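Local coordinates for chorismate mutase and shikimate 5-dehydrogenase fusion protein (Clostridium acetobutylicum, PDB 3FBT), which probably catalyses the reversible NADPH-linked reduction of 3-dehydroshikimate to shikimate in its dehydrogenase part, the piece considered here, and is fused to a chorismate mutase, at residues 124-129 with 148-153; 152-157 with 169-174; 179-184 with 209-214; 203-208 with 227-232. All coordinates share one frame; numbering follows the deposited sequence.

Contact 1. Residues 124-129 with 148-153; sequences ICVVLG and DIYVVT. With SO4 (sulfate ion), chain E.
Val152 packs against Val126 and Leu128 across the first beta-alpha-beta unit of the Rossmann-type NADP domain, whose strands 124-128 and 148-153 run parallel with helix 134-143 as the crossover. Val152 CB lies 3.7 Å from Val127 O, the carbonyl that also receives Val152 N. From there the two methyls part. CG2, placed beside its own backbone N because CG1 takes the anti position (chi1 -167°), turns back to the partner strand and meets Val126 CG1 at 3.6 Å, with the two side chains crossing at a slant. The same CG2 touches Leu128 CD2 at 3.9 Å, here with side chains lying alongside and pointing the same way, while CG1 points off this strand pair. Further down this face Val126 CG2 rests on Tyr150 CB (3.9 Å), and Ile124 CG2 comes to the ring edge of Tyr150 at CE2. Val127, Ile149 and Val151 occupy the other face, under helix 134-143. Along the backbone a regular parallel ladder links the strands, including a nearly straight bond from Val127 N to Tyr150 O (2.7 Å, 176° at the hydrogen). Its last rung, Gly129 N to Val152 O, reaches the first glycine of a GxGxxA pattern in the predicted NADP site. A sulfate ion sits at this strand end, its O3 3.4 Å from Gly129 CA.

Contact 2. Residues 152-157 with 169-174; sequences VTRNPE and ISYDEL. With SO4 (sulfate ion), chain E.
Val152 CG1 stands over the face of the Tyr171 ring in a CH-pi contact, 3.7 Å from the centroid and only 6° from the ring normal. This methyl faces helix 171-174, while Val152 CG2 meets Ile169 CG1 at 4.1 Å and Leu174 CD1. The edge of the Tyr171 ring faces the backbone just after Thr153, with Arg154 N in its plane. Beside these contacts Thr153 N donates to Ile169 O, and a water bridges Thr153 O and Tyr171 N where the two segments diverge. The two segments belong to the second beta-alpha-beta unit of the Rossmann-type sheet, strand 148-153, helix 156-162 and edge strand 167-170. Thr153 and Arg154 grip a sulfate ion, which Ser130 OG also binds: Thr153 OG1 reaches O4 at 2.7 Å, Arg154 N reaches O1, and the Arg154 guanidinium brings NH2 to O2 at 2.6 Å with that oxygen at its edge and in its plane. NE adds a bond to O1. The site is consistent with a pocket for the 2'-phosphate of NADP, as in related shikimate dehydrogenases. In the second shell, Thr153 OG1 accepts from Asn155 N (2.8 Å), an ST turn that shapes the loop, and Asn155 caps helix 156-162. Across the contact, Ser170 and Glu173 form a capping box, in which Glu173 OE1 takes Ser170 N at 2.6 Å and Glu173 N donates to Ser170 OG.

Contact 3. Residues 179-184 with 209-214; sequences GDVIIN and SAVDLI
Strands 181-184 and 209-212 run parallel, 4.7 Å apart at closest approach and with 16° between their directions, with Ile182 N bound to Ser209 O and Asn184 N to Val211 O. They are neighbours in the second half of the Rossmann-type sheet, joined by a crossover through helix 201-204. On one face Ile183 and Val211 lie alongside and point the same way, Ile183 CG1 meeting Val211 CB at 4.1 Å, and Ile183 CG2 reaches over to Leu213 CD1 at 3.8 Å. Helix 105-115 covers this face through Phe109, Met112 and Leu113. Leu213, a predicted NADP-binding residue, thus rests on Ile183 with its CD1 methyl. The other face carries a buried polar pair at the strand ends. Asn184 extends with CG anti to the backbone N (chi1 179°), bringing ND2 beside Asp212 although the amide and carboxylate planes stand 81° apart. Asn184 ND2 donates to Asp212 OD1 at 2.7 Å; the oxygen lies in the amide plane, but the donor sits above the carboxylate plane. Asp212 OD2 is engaged by Thr220 and Asn184 OD1 by Thr186, which probably fixes the rotation of both groups. OD1 of Asp212 carries a second bond, from Ile214 N at 3.0 Å, closing an Asx turn; this donor arrives from the carboxylate face opposite Asn184 ND2.

Contact 4. Residues 203-208 with 227-232; sequences VVAKFS and RESGVK
Val231 fills the tight part of this contact, pressing its methyls against the backbone that leads out of helix 201-204. Val231 CG2 lies 3.3 Å from Phe207 O and 3.8 Å from Val204 O, so across this contact it meets mainly carbonyl oxygens. A type I turn from Val204 to Phe207, closed by Phe207 N bonding to Val204 O at 3.1 Å, presents both of them. Opposite, the Schellman motif ending helix 221-228 at Gly230, with its positive phi of 85°, brings the chain round to place Val231 there. The outer side is looser. Ala205, exposed to solvent, touches Ser229 through its CB, 3.7 Å from Ser229 OG, but that hydroxyl hydrogen-bonds to Tyr225 O, one turn back along the chain. At the far end the segments are joined by one weak bond, Lys232 N to Ser208 O at 3.4 Å, and the Lys232 side chain runs off to the carbonyls of Phe116 and Arg117. The contact lies away from the predicted sites. It ties the end of helix 201-204 to that of helix 221-228, where the two segments lead into strands 209-212 and 232-234, with Val204 and Val231 both resting on Ala226.

How the contacts relate
Three of the four contacts step across one parallel sheet of the NADP-binding domain, ordered 167-170, 148-153, 124-128, 181-184, 209-212, 232-234. Contact 2 holds one edge and shares Val152, Thr153 and the sulfate ion with contact 1; their centres are about 9 Å apart. Contact 3 follows, also about 9 Å from contact 1 centre to centre, through the bonded neighbours 124-128 and 181-184. Contact 4 lies about 10 Å from contact 3, centre to centre, on the connections leading into strands 209-212 and 232-234, and their segments alternate along the chain. Contacts 1 and 2 come earlier in sequence. The chain therefore builds outward from strand 124-128 in both directions, leaving the predicted NADP residues Gly129 and Leu213 at strand ends.

Contact 1. Residues 124-129 with 148-153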
loop_
_atom_site.group_PDB
_atom_site.type_symbol
_atom_site.label_atom_id
_atom_site.label_comp_id
_atom_site.label_asym_id
_atom_site.label_seq_id
_atom_site.Cartn_x
_atom_site.Cartn_y
_atom_site.Cartn_z
ATOM N N ILE A 124 -20.961 40.034 1.936
ATOM C CA ILE A 124 -22.100 39.337 1.310
ATOM C C ILE A 124 -21.532 38.200 0.458
ATOM O O ILE A 124 -20.791 38.436 -0.548
ATOM C CB ILE A 124 -22.970 40.255 0.431
ATOM C CG1 ILE A 124 -23.670 41.321 1.299
ATOM C CG2 ILE A 124 -24.010 39.365 -0.410
ATOM C CD1 ILE A 124 -24.285 42.532 0.490
ATOM N N CYS A 125 -21.818 36.976 0.888
ATOM C CA CYS A 125 -21.165 35.846 0.223
ATOM C C CYS A 125 -22.138 34.955 -0.533
ATOM O O CYS A 125 -23.144 34.508 0.050
ATOM C CB CYS A 125 -20.470 35.006 1.262
ATOM S SG CYS A 125 -19.159 35.945 2.128
ATOM N N VAL A 126 -21.797 34.704 -1.792
ATOM C CA VAL A 126 -22.629 33.921 -2.661
ATOM C C VAL A 126 -21.997 32.612 -3.113
ATOM O O VAL A 126 -20.981 32.596 -3.780
ATOM C CB VAL A 126 -23.093 34.779 -3.904
ATOM C CG1 VAL A 126 -23.806 33.896 -4.899
ATOM C CG2 VAL A 126 -24.042 35.876 -3.385
ATOM N N VAL A 127 -22.623 31.513 -2.783
ATOM C CA VAL A 127 -22.103 30.203 -3.211
ATOM C C VAL A 127 -22.881 29.583 -4.360
ATOM O O VAL A 127 -24.127 29.424 -4.290
ATOM C CB VAL A 127 -22.106 29.194 -2.018
ATOM C CG1 VAL A 127 -21.461 27.845 -2.426
ATOM C CG2 VAL A 127 -21.460 29.763 -0.815
ATOM N N LEU A 128 -22.156 29.175 -5.404
ATOM C CA LEU A 128 -22.785 28.527 -6.537
ATOM C C LEU A 128 -22.717 27.011 -6.462
ATOM O O LEU A 128 -21.615 26.438 -6.390
ATOM C CB LEU A 128 -22.160 28.963 -7.853
ATOM C CG LEU A 128 -21.929 30.476 -7.954
ATOM C CD1 LEU A 128 -21.214 30.714 -9.290
ATOM C CD2 LEU A 128 -23.191 31.219 -7.823
ATOM N N GLY A 129 -23.887 26.372 -6.507
ATOM C CA GLY A 129 -24.044 24.927 -6.295
ATOM C C GLY A 129 -24.140 24.440 -4.850
ATOM O O GLY A 129 -23.673 25.071 -3.905
ATOM N N ASP A 148 -24.086 38.120 4.904
ATOM C CA ASP A 148 -25.068 37.179 4.466
ATOM C C ASP A 148 -24.503 36.158 3.482
ATOM O O ASP A 148 -23.552 36.457 2.743
ATOM C CB ASP A 148 -26.132 37.939 3.747
ATOM C CG ASP A 148 -27.462 37.420 4.044
ATOM O OD1 ASP A 148 -28.422 38.111 3.632
ATOM O OD2 ASP A 148 -27.547 36.365 4.731
ATOM N N ILE A 149 -25.148 34.988 3.444
ATOM C CA ILE A 149 -24.697 33.839 2.653
ATOM C C ILE A 149 -25.829 33.377 1.739
ATOM O O ILE A 149 -26.854 32.973 2.205
ATOM C CB ILE A 149 -24.268 32.681 3.556
ATOM C CG1 ILE A 149 -22.971 33.053 4.285
ATOM C CG2 ILE A 149 -24.009 31.417 2.717
ATOM C CD1 ILE A 149 -22.756 32.292 5.629
ATOM N N TYR A 150 -25.653 33.480 0.443
ATOM C CA TYR A 150 -26.612 32.922 -0.429
ATOM C C TYR A 150 -26.075 31.601 -0.965
ATOM O O TYR A 150 -24.916 31.519 -1.273
ATOM C CB TYR A 150 -26.906 33.887 -1.594
ATOM C CG TYR A 150 -27.695 35.085 -1.100
ATOM C CD1 TYR A 150 -29.094 35.087 -1.134
ATOM C CD2 TYR A 150 -27.039 36.201 -0.564
ATOM C CE1 TYR A 150 -29.828 36.197 -0.655
ATOM C CE2 TYR A 150 -27.743 37.309 -0.077
ATOM C CZ TYR A 150 -29.128 37.312 -0.133
ATOM O OH TYR A 150 -29.806 38.406 0.356
ATOM N N VAL A 151 -26.964 30.631 -1.147
ATOM C CA VAL A 151 -26.648 29.403 -1.845
ATOM C C VAL A 151 -27.483 29.355 -3.075
ATOM O O VAL A 151 -28.696 29.457 -2.990
ATOM C CB VAL A 151 -27.003 28.214 -0.956
ATOM C CG1 VAL A 151 -26.797 26.886 -1.691
ATOM C CG2 VAL A 151 -26.180 28.298 0.402
ATOM N N VAL A 152 -26.858 29.237 -4.236
ATOM C CA VAL A 152 -27.612 29.320 -5.457
ATOM C C VAL A 152 -27.636 27.961 -6.149
ATOM O O VAL A 152 -26.601 27.387 -6.387
ATOM C CB VAL A 152 -26.995 30.313 -6.455
ATOM C CG1 VAL A 152 -27.993 30.596 -7.593
ATOM C CG2 VAL A 152 -26.511 31.625 -5.727
ATOM N N THR A 153 -28.833 27.487 -6.498
ATOM C CA THR A 153 -29.043 26.112 -6.939
ATOM C C THR A 153 -29.919 25.992 -8.219
ATOM O O THR A 153 -30.756 26.872 -8.549
ATOM C CB THR A 153 -29.747 25.307 -5.770
ATOM O OG1 THR A 153 -30.066 23.969 -6.185
ATOM C CG2 THR A 153 -31.029 25.966 -5.400
HETATM S S SO4 E . -27.194 22.430 -7.755
HETATM O O1 SO4 E . -27.497 23.535 -8.708
HETATM O O2 SO4 E . -27.677 21.292 -8.541
HETATM O O3 SO4 E . -25.748 22.240 -7.538
HETATM O O4 SO4 E . -27.789 22.544 -6.432
#

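Contact 2. Residues 152-157 with 169-174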
loop_
_atom_site.group_PDB
_atom_site.type_symbol
_atom_site.label_atom_id
_atom_site.label_comp_id
_atom_site.label_asym_id
_atom_site.label_seq_id
_atom_site.Cartn_x
_atom_site.Cartn_y
_atom_site.Cartn_z
ATOM N N VAL A 152 -26.858 29.237 -4.236
ATOM C CA VAL A 152 -27.612 29.320 -5.457
ATOM C C VAL A 152 -27.636 27.961 -6.149
ATOM O O VAL A 152 -26.601 27.387 -6.387
ATOM C CB VAL A 152 -26.995 30.313 -6.455
ATOM C CG1 VAL A 152 -27.993 30.596 -7.593
ATOM C CG2 VAL A 152 -26.511 31.625 -5.727
ATOM N N THR A 153 -28.833 27.487 -6.498
ATOM C CA THR A 153 -29.043 26.112 -6.939
ATOM C C THR A 153 -29.919 25.992 -8.219
ATOM O O THR A 153 -30.756 26.872 -8.549
ATOM C CB THR A 153 -29.747 25.307 -5.770
ATOM O OG1 THR A 153 -30.066 23.969 -6.185
ATOM C CG2 THR A 153 -31.029 25.966 -5.400
ATOM N N ARG A 154 -29.795 24.867 -8.887
ATOM C CA ARG A 154 -30.715 24.583 -9.997
ATOM C C ARG A 154 -32.018 24.047 -9.468
ATOM O O ARG A 154 -33.013 24.009 -10.178
ATOM C CB ARG A 154 -30.103 23.583 -10.936
ATOM C CG ARG A 154 -29.231 24.226 -11.907
ATOM C CD ARG A 154 -28.335 23.208 -12.496
ATOM N NE ARG A 154 -27.949 22.229 -11.488
ATOM C CZ ARG A 154 -27.423 21.041 -11.797
ATOM N NH1 ARG A 154 -27.250 20.720 -13.083
ATOM N NH2 ARG A 154 -27.068 20.185 -10.849
ATOM N N ASN A 155 -32.000 23.642 -8.215
ATOM C CA ASN A 155 -33.168 23.078 -7.548
ATOM C C ASN A 155 -33.488 23.671 -6.203
ATOM O O ASN A 155 -33.217 23.063 -5.166
ATOM C CB ASN A 155 -32.947 21.576 -7.325
ATOM C CG ASN A 155 -34.245 20.824 -7.207
ATOM O OD1 ASN A 155 -35.142 21.166 -6.397
ATOM N ND2 ASN A 155 -34.362 19.776 -8.001
ATOM N N PRO A 156 -34.107 24.846 -6.199
ATOM C CA PRO A 156 -34.423 25.624 -4.987
ATOM C C PRO A 156 -35.326 24.882 -4.017
ATOM O O PRO A 156 -35.161 25.022 -2.824
ATOM C CB PRO A 156 -35.158 26.862 -5.543
ATOM C CG PRO A 156 -34.849 26.879 -6.968
ATOM C CD PRO A 156 -34.578 25.516 -7.420
ATOM N N GLU A 157 -36.277 24.082 -4.482
ATOM C CA GLU A 157 -37.079 23.318 -3.487
ATOM C C GLU A 157 -36.281 22.242 -2.803
ATOM O O GLU A 157 -36.338 22.065 -1.578
ATOM C CB GLU A 157 -38.289 22.703 -4.124
ATOM C CG GLU A 157 -39.309 23.772 -4.464
ATOM C CD GLU A 157 -39.452 23.940 -5.924
ATOM O OE1 GLU A 157 -40.626 23.917 -6.375
ATOM O OE2 GLU A 157 -38.403 24.051 -6.631
ATOM N N ILE A 169 -31.522 30.314 -3.343
ATOM C CA ILE A 169 -32.167 31.053 -4.406
ATOM C C ILE A 169 -31.879 30.388 -5.733
ATOM O O ILE A 169 -30.946 29.550 -5.830
ATOM C CB ILE A 169 -31.751 32.580 -4.393
ATOM C CG1 ILE A 169 -30.292 32.759 -4.752
ATOM C CG2 ILE A 169 -32.109 33.174 -3.021
ATOM C CD1 ILE A 169 -29.809 34.303 -4.854
ATOM N N SER A 170 -32.656 30.757 -6.747
ATOM C CA SER A 170 -32.412 30.272 -8.108
ATOM C C SER A 170 -31.440 31.115 -8.882
ATOM O O SER A 170 -31.112 32.268 -8.501
ATOM C CB SER A 170 -33.736 30.243 -8.901
ATOM O OG SER A 170 -34.298 31.546 -9.001
ATOM N N TYR A 171 -30.966 30.570 -9.998
ATOM C CA TYR A 171 -30.041 31.326 -10.771
ATOM C C TYR A 171 -30.731 32.604 -11.277
ATOM O O TYR A 171 -30.099 33.699 -11.386
ATOM C CB TYR A 171 -29.411 30.491 -11.881
ATOM C CG TYR A 171 -28.231 29.662 -11.354
ATOM C CD1 TYR A 171 -26.952 30.147 -11.400
ATOM C CD2 TYR A 171 -28.433 28.416 -10.744
ATOM C CE1 TYR A 171 -25.898 29.433 -10.890
ATOM C CE2 TYR A 171 -27.369 27.688 -10.241
ATOM C CZ TYR A 171 -26.102 28.184 -10.330
ATOM O OH TYR A 171 -25.044 27.475 -9.782
ATOM N N ASP A 172 -32.025 32.486 -11.540
ATOM C CA ASP A 172 -32.788 33.659 -11.926
ATOM C C ASP A 172 -32.771 34.740 -10.885
ATOM O O ASP A 172 -32.580 35.874 -11.212
ATOM C CB ASP A 172 -34.244 33.307 -12.172
ATOM C CG ASP A 172 -34.404 32.402 -13.300
ATOM O OD1 ASP A 172 -33.750 32.609 -14.360
ATOM O OD2 ASP A 172 -35.176 31.429 -13.110
ATOM N N GLU A 173 -33.035 34.390 -9.638
ATOM C CA GLU A 173 -33.019 35.364 -8.559
ATOM C C GLU A 173 -31.633 35.994 -8.359
ATOM O O GLU A 173 -31.510 37.109 -7.820
ATOM C CB GLU A 173 -33.456 34.681 -7.269
ATOM C CG GLU A 173 -34.850 34.019 -7.316
ATOM C CD GLU A 173 -35.135 33.287 -6.015
ATOM O OE1 GLU A 173 -34.679 32.129 -5.862
ATOM O OE2 GLU A 173 -35.747 33.895 -5.100
ATOM N N LEU A 174 -30.596 35.290 -8.785
ATOM C CA LEU A 174 -29.244 35.722 -8.458
ATOM C C LEU A 174 -28.982 36.913 -9.339
ATOM O O LEU A 174 -28.269 37.835 -8.957
ATOM C CB LEU A 174 -28.217 34.640 -8.821
ATOM C CG LEU A 174 -26.735 35.066 -8.796
ATOM C CD1 LEU A 174 -26.304 35.442 -7.359
ATOM C CD2 LEU A 174 -25.863 33.974 -9.292
HETATM S S SO4 E . -27.194 22.430 -7.755
HETATM O O1 SO4 E . -27.497 23.535 -8.708
HETATM O O2 SO4 E . -27.677 21.292 -8.541
HETATM O O3 SO4 E . -25.748 22.240 -7.538
HETATM O O4 SO4 E . -27.789 22.544 -6.432
HETATM O O HOH W 1 -31.947 28.047 -10.786
#

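Contact 3. Residues 179-184 with 209-214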
loop_
_atom_site.group_PDB
_atom_site.type_symbol
_atom_site.label_atom_id
_atom_site.label_comp_id
_atom_site.label_asym_id
_atom_site.label_seq_id
_atom_site.Cartn_x
_atom_site.Cartn_y
_atom_site.Cartn_z
ATOM N N GLY A 179 -23.315 41.649 -4.537
ATOM C CA GLY A 179 -22.604 41.239 -3.337
ATOM C C GLY A 179 -21.098 41.386 -3.414
ATOM O O GLY A 179 -20.567 41.908 -4.360
ATOM N N ASP A 180 -20.421 40.862 -2.416
ATOM C CA ASP A 180 -18.978 41.010 -2.278
ATOM C C ASP A 180 -18.196 39.838 -2.865
ATOM O O ASP A 180 -17.332 40.035 -3.708
ATOM C CB ASP A 180 -18.711 41.178 -0.788
ATOM C CG ASP A 180 -19.496 42.391 -0.183
ATOM O OD1 ASP A 180 -19.403 43.468 -0.804
ATOM O OD2 ASP A 180 -20.208 42.287 0.887
ATOM N N VAL A 181 -18.506 38.614 -2.419
ATOM C CA VAL A 181 -17.739 37.418 -2.777
ATOM C C VAL A 181 -18.650 36.359 -3.397
ATOM O O VAL A 181 -19.683 36.034 -2.819
ATOM C CB VAL A 181 -17.074 36.826 -1.501
ATOM C CG1 VAL A 181 -16.401 35.533 -1.797
ATOM C CG2 VAL A 181 -16.058 37.855 -0.868
ATOM N N ILE A 182 -18.276 35.852 -4.569
ATOM C CA ILE A 182 -19.041 34.821 -5.243
ATOM C C ILE A 182 -18.119 33.621 -5.536
ATOM O O ILE A 182 -17.008 33.773 -6.064
ATOM C CB ILE A 182 -19.715 35.341 -6.585
ATOM C CG1 ILE A 182 -20.423 34.232 -7.342
ATOM C CG2 ILE A 182 -18.708 36.003 -7.510
ATOM C CD1 ILE A 182 -21.006 34.692 -8.757
ATOM N N ILE A 183 -18.607 32.436 -5.170
ATOM C CA ILE A 183 -17.788 31.214 -5.105
ATOM C C ILE A 183 -18.435 30.094 -5.921
ATOM O O ILE A 183 -19.573 29.712 -5.650
ATOM C CB ILE A 183 -17.671 30.756 -3.641
ATOM C CG1 ILE A 183 -17.100 31.889 -2.779
ATOM C CG2 ILE A 183 -16.805 29.446 -3.528
ATOM C CD1 ILE A 183 -17.565 31.828 -1.365
ATOM N N ASN A 184 -17.717 29.557 -6.881
ATOM C CA ASN A 184 -18.206 28.463 -7.678
ATOM C C ASN A 184 -17.899 27.138 -7.014
ATOM O O ASN A 184 -16.745 26.785 -6.832
ATOM C CB ASN A 184 -17.495 28.436 -9.005
ATOM C CG ASN A 184 -17.965 27.310 -9.835
ATOM O OD1 ASN A 184 -19.175 27.084 -9.908
ATOM N ND2 ASN A 184 -17.027 26.541 -10.446
ATOM N N SER A 209 -14.934 39.966 -5.459
ATOM C CA SER A 209 -14.035 38.790 -5.553
ATOM C C SER A 209 -14.718 37.536 -6.156
ATOM O O SER A 209 -15.831 37.194 -5.776
ATOM C CB SER A 209 -13.568 38.439 -4.183
ATOM O OG SER A 209 -12.651 39.390 -3.773
ATOM N N ALA A 210 -14.044 36.864 -7.088
ATOM C CA ALA A 210 -14.536 35.675 -7.662
ATOM C C ALA A 210 -13.601 34.571 -7.185
ATOM O O ALA A 210 -12.419 34.706 -7.453
ATOM C CB ALA A 210 -14.448 35.781 -9.173
ATOM N N VAL A 211 -14.111 33.511 -6.521
ATOM C CA VAL A 211 -13.333 32.307 -6.106
ATOM C C VAL A 211 -13.890 31.045 -6.842
ATOM O O VAL A 211 -15.050 30.671 -6.639
ATOM C CB VAL A 211 -13.411 32.041 -4.542
ATOM C CG1 VAL A 211 -12.454 30.833 -4.048
ATOM C CG2 VAL A 211 -13.093 33.280 -3.722
ATOM N N ASP A 212 -13.106 30.409 -7.693
ATOM C CA ASP A 212 -13.488 29.113 -8.255
ATOM C C ASP A 212 -12.720 27.977 -7.558
ATOM O O ASP A 212 -11.515 28.034 -7.426
ATOM C CB ASP A 212 -13.165 29.048 -9.732
ATOM C CG ASP A 212 -14.035 28.024 -10.463
ATOM O OD1 ASP A 212 -14.478 27.067 -9.799
ATOM O OD2 ASP A 212 -14.331 28.208 -11.692
ATOM N N LEU A 213 -13.399 26.935 -7.116
ATOM C CA LEU A 213 -12.681 25.806 -6.489
ATOM C C LEU A 213 -12.050 24.887 -7.532
ATOM O O LEU A 213 -11.259 24.017 -7.195
ATOM C CB LEU A 213 -13.578 24.973 -5.576
ATOM C CG LEU A 213 -13.768 25.279 -4.117
ATOM C CD1 LEU A 213 -14.254 26.722 -3.942
ATOM C CD2 LEU A 213 -14.798 24.297 -3.726
ATOM N N ILE A 214 -12.414 25.070 -8.792
ATOM C CA ILE A 214 -11.694 24.491 -9.904
ATOM C C ILE A 214 -10.286 25.081 -10.078
ATOM O O ILE A 214 -10.102 26.322 -9.994
ATOM C CB ILE A 214 -12.471 24.782 -11.161
ATOM C CG1 ILE A 214 -13.879 24.146 -11.016
ATOM C CG2 ILE A 214 -11.636 24.330 -12.441
ATOM C CD1 ILE A 214 -14.903 24.647 -12.065
#

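Contact 4. Residues 203-208 with 227-232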
loop_
_atom_site.group_PDB
_atom_site.type_symbol
_atom_site.label_atom_id
_atom_site.label_comp_id
_atom_site.label_asym_id
_atom_site.label_seq_id
_atom_site.Cartn_x
_atom_site.Cartn_y
_atom_site.Cartn_z
ATOM N N VAL A 203 -23.136 38.834 -14.196
ATOM C CA VAL A 203 -23.329 38.491 -12.778
ATOM C C VAL A 203 -22.019 38.598 -12.046
ATOM O O VAL A 203 -21.915 39.191 -10.949
ATOM C CB VAL A 203 -24.001 37.128 -12.539
ATOM C CG1 VAL A 203 -24.034 36.868 -11.074
ATOM C CG2 VAL A 203 -25.462 37.118 -13.150
ATOM N N VAL A 204 -21.003 38.038 -12.660
ATOM C CA VAL A 204 -19.707 38.084 -12.063
ATOM C C VAL A 204 -19.412 39.534 -11.731
ATOM O O VAL A 204 -18.883 39.828 -10.670
ATOM C CB VAL A 204 -18.653 37.570 -13.030
ATOM C CG1 VAL A 204 -17.250 37.558 -12.385
ATOM C CG2 VAL A 204 -19.046 36.212 -13.579
ATOM N N ALA A 205 -19.822 40.440 -12.624
ATOM C CA ALA A 205 -19.383 41.860 -12.555
ATOM C C ALA A 205 -19.917 42.606 -11.389
ATOM O O ALA A 205 -19.497 43.718 -11.120
ATOM C CB ALA A 205 -19.727 42.613 -13.848
ATOM N N LYS A 206 -20.830 42.006 -10.659
ATOM C CA LYS A 206 -21.399 42.698 -9.539
ATOM C C LYS A 206 -20.740 42.322 -8.273
ATOM O O LYS A 206 -21.255 42.636 -7.224
ATOM C CB LYS A 206 -22.897 42.416 -9.385
ATOM C CG LYS A 206 -23.657 42.481 -10.673
ATOM C CD LYS A 206 -25.122 42.295 -10.294
ATOM C CE LYS A 206 -26.008 41.792 -11.454
ATOM N NZ LYS A 206 -27.378 42.091 -11.007
ATOM N N PHE A 207 -19.606 41.652 -8.313
ATOM C CA PHE A 207 -19.025 41.248 -7.007
ATOM C C PHE A 207 -17.650 41.829 -6.964
ATOM O O PHE A 207 -17.141 42.233 -7.977
ATOM C CB PHE A 207 -19.000 39.704 -6.916
ATOM C CG PHE A 207 -20.359 39.106 -6.779
ATOM C CD1 PHE A 207 -20.838 38.722 -5.543
ATOM C CD2 PHE A 207 -21.192 38.984 -7.883
ATOM C CE1 PHE A 207 -22.115 38.208 -5.409
ATOM C CE2 PHE A 207 -22.463 38.467 -7.751
ATOM C CZ PHE A 207 -22.915 38.087 -6.532
ATOM N N SER A 208 -17.000 41.856 -5.823
ATOM C CA SER A 208 -15.602 42.320 -5.892
ATOM C C SER A 208 -14.531 41.215 -5.732
ATOM O O SER A 208 -13.357 41.505 -5.853
ATOM C CB SER A 208 -15.383 43.410 -4.888
ATOM O OG SER A 208 -15.737 42.881 -3.640
ATOM N N ARG A 227 -11.902 38.505 -14.725
ATOM C CA ARG A 227 -10.702 39.290 -15.095
ATOM C C ARG A 227 -11.126 40.543 -15.851
ATOM O O ARG A 227 -10.954 41.680 -15.388
ATOM C CB ARG A 227 -9.713 38.457 -15.935
ATOM C CG ARG A 227 -8.526 39.282 -16.484
ATOM C CD ARG A 227 -7.386 38.402 -16.972
ATOM N NE ARG A 227 -7.830 37.293 -17.793
ATOM C CZ ARG A 227 -8.288 37.423 -19.022
ATOM N NH1 ARG A 227 -8.387 38.638 -19.560
ATOM N NH2 ARG A 227 -8.667 36.353 -19.709
ATOM N N GLU A 228 -11.708 40.308 -17.011
ATOM C CA GLU A 228 -12.373 41.347 -17.778
ATOM C C GLU A 228 -13.163 42.405 -16.981
ATOM O O GLU A 228 -13.258 43.541 -17.439
ATOM C CB GLU A 228 -13.293 40.688 -18.773
ATOM C CG GLU A 228 -12.641 39.539 -19.469
ATOM C CD GLU A 228 -13.455 39.058 -20.650
ATOM O OE1 GLU A 228 -12.904 38.355 -21.520
ATOM O OE2 GLU A 228 -14.653 39.405 -20.718
ATOM N N SER A 229 -13.734 42.068 -15.824
ATOM C CA SER A 229 -14.599 43.030 -15.101
ATOM C C SER A 229 -13.943 43.749 -13.919
ATOM O O SER A 229 -14.576 44.548 -13.189
ATOM C CB SER A 229 -15.900 42.354 -14.621
ATOM O OG SER A 229 -16.595 41.719 -15.683
ATOM N N GLY A 230 -12.675 43.464 -13.706
ATOM C CA GLY A 230 -11.949 44.108 -12.633
ATOM C C GLY A 230 -12.123 43.436 -11.309
ATOM O O GLY A 230 -11.726 43.992 -10.280
ATOM N N VAL A 231 -12.683 42.223 -11.308
ATOM C CA VAL A 231 -12.926 41.488 -10.042
ATOM C C VAL A 231 -11.733 40.578 -9.671
ATOM O O VAL A 231 -11.276 39.806 -10.509
ATOM C CB VAL A 231 -14.262 40.595 -10.078
ATOM C CG1 VAL A 231 -14.630 40.129 -8.669
ATOM C CG2 VAL A 231 -15.425 41.345 -10.687
ATOM N N LYS A 232 -11.242 40.666 -8.435
ATOM C CA LYS A 232 -10.165 39.755 -8.020
ATOM C C LYS A 232 -10.559 38.299 -8.267
ATOM O O LYS A 232 -11.660 37.840 -7.873
ATOM C CB LYS A 232 -9.814 39.920 -6.549
ATOM C CG LYS A 232 -8.820 38.815 -6.119
ATOM C CD LYS A 232 -8.062 39.127 -4.872
ATOM C CE LYS A 232 -8.968 39.677 -3.800
ATOM N NZ LYS A 232 -8.116 40.218 -2.673
#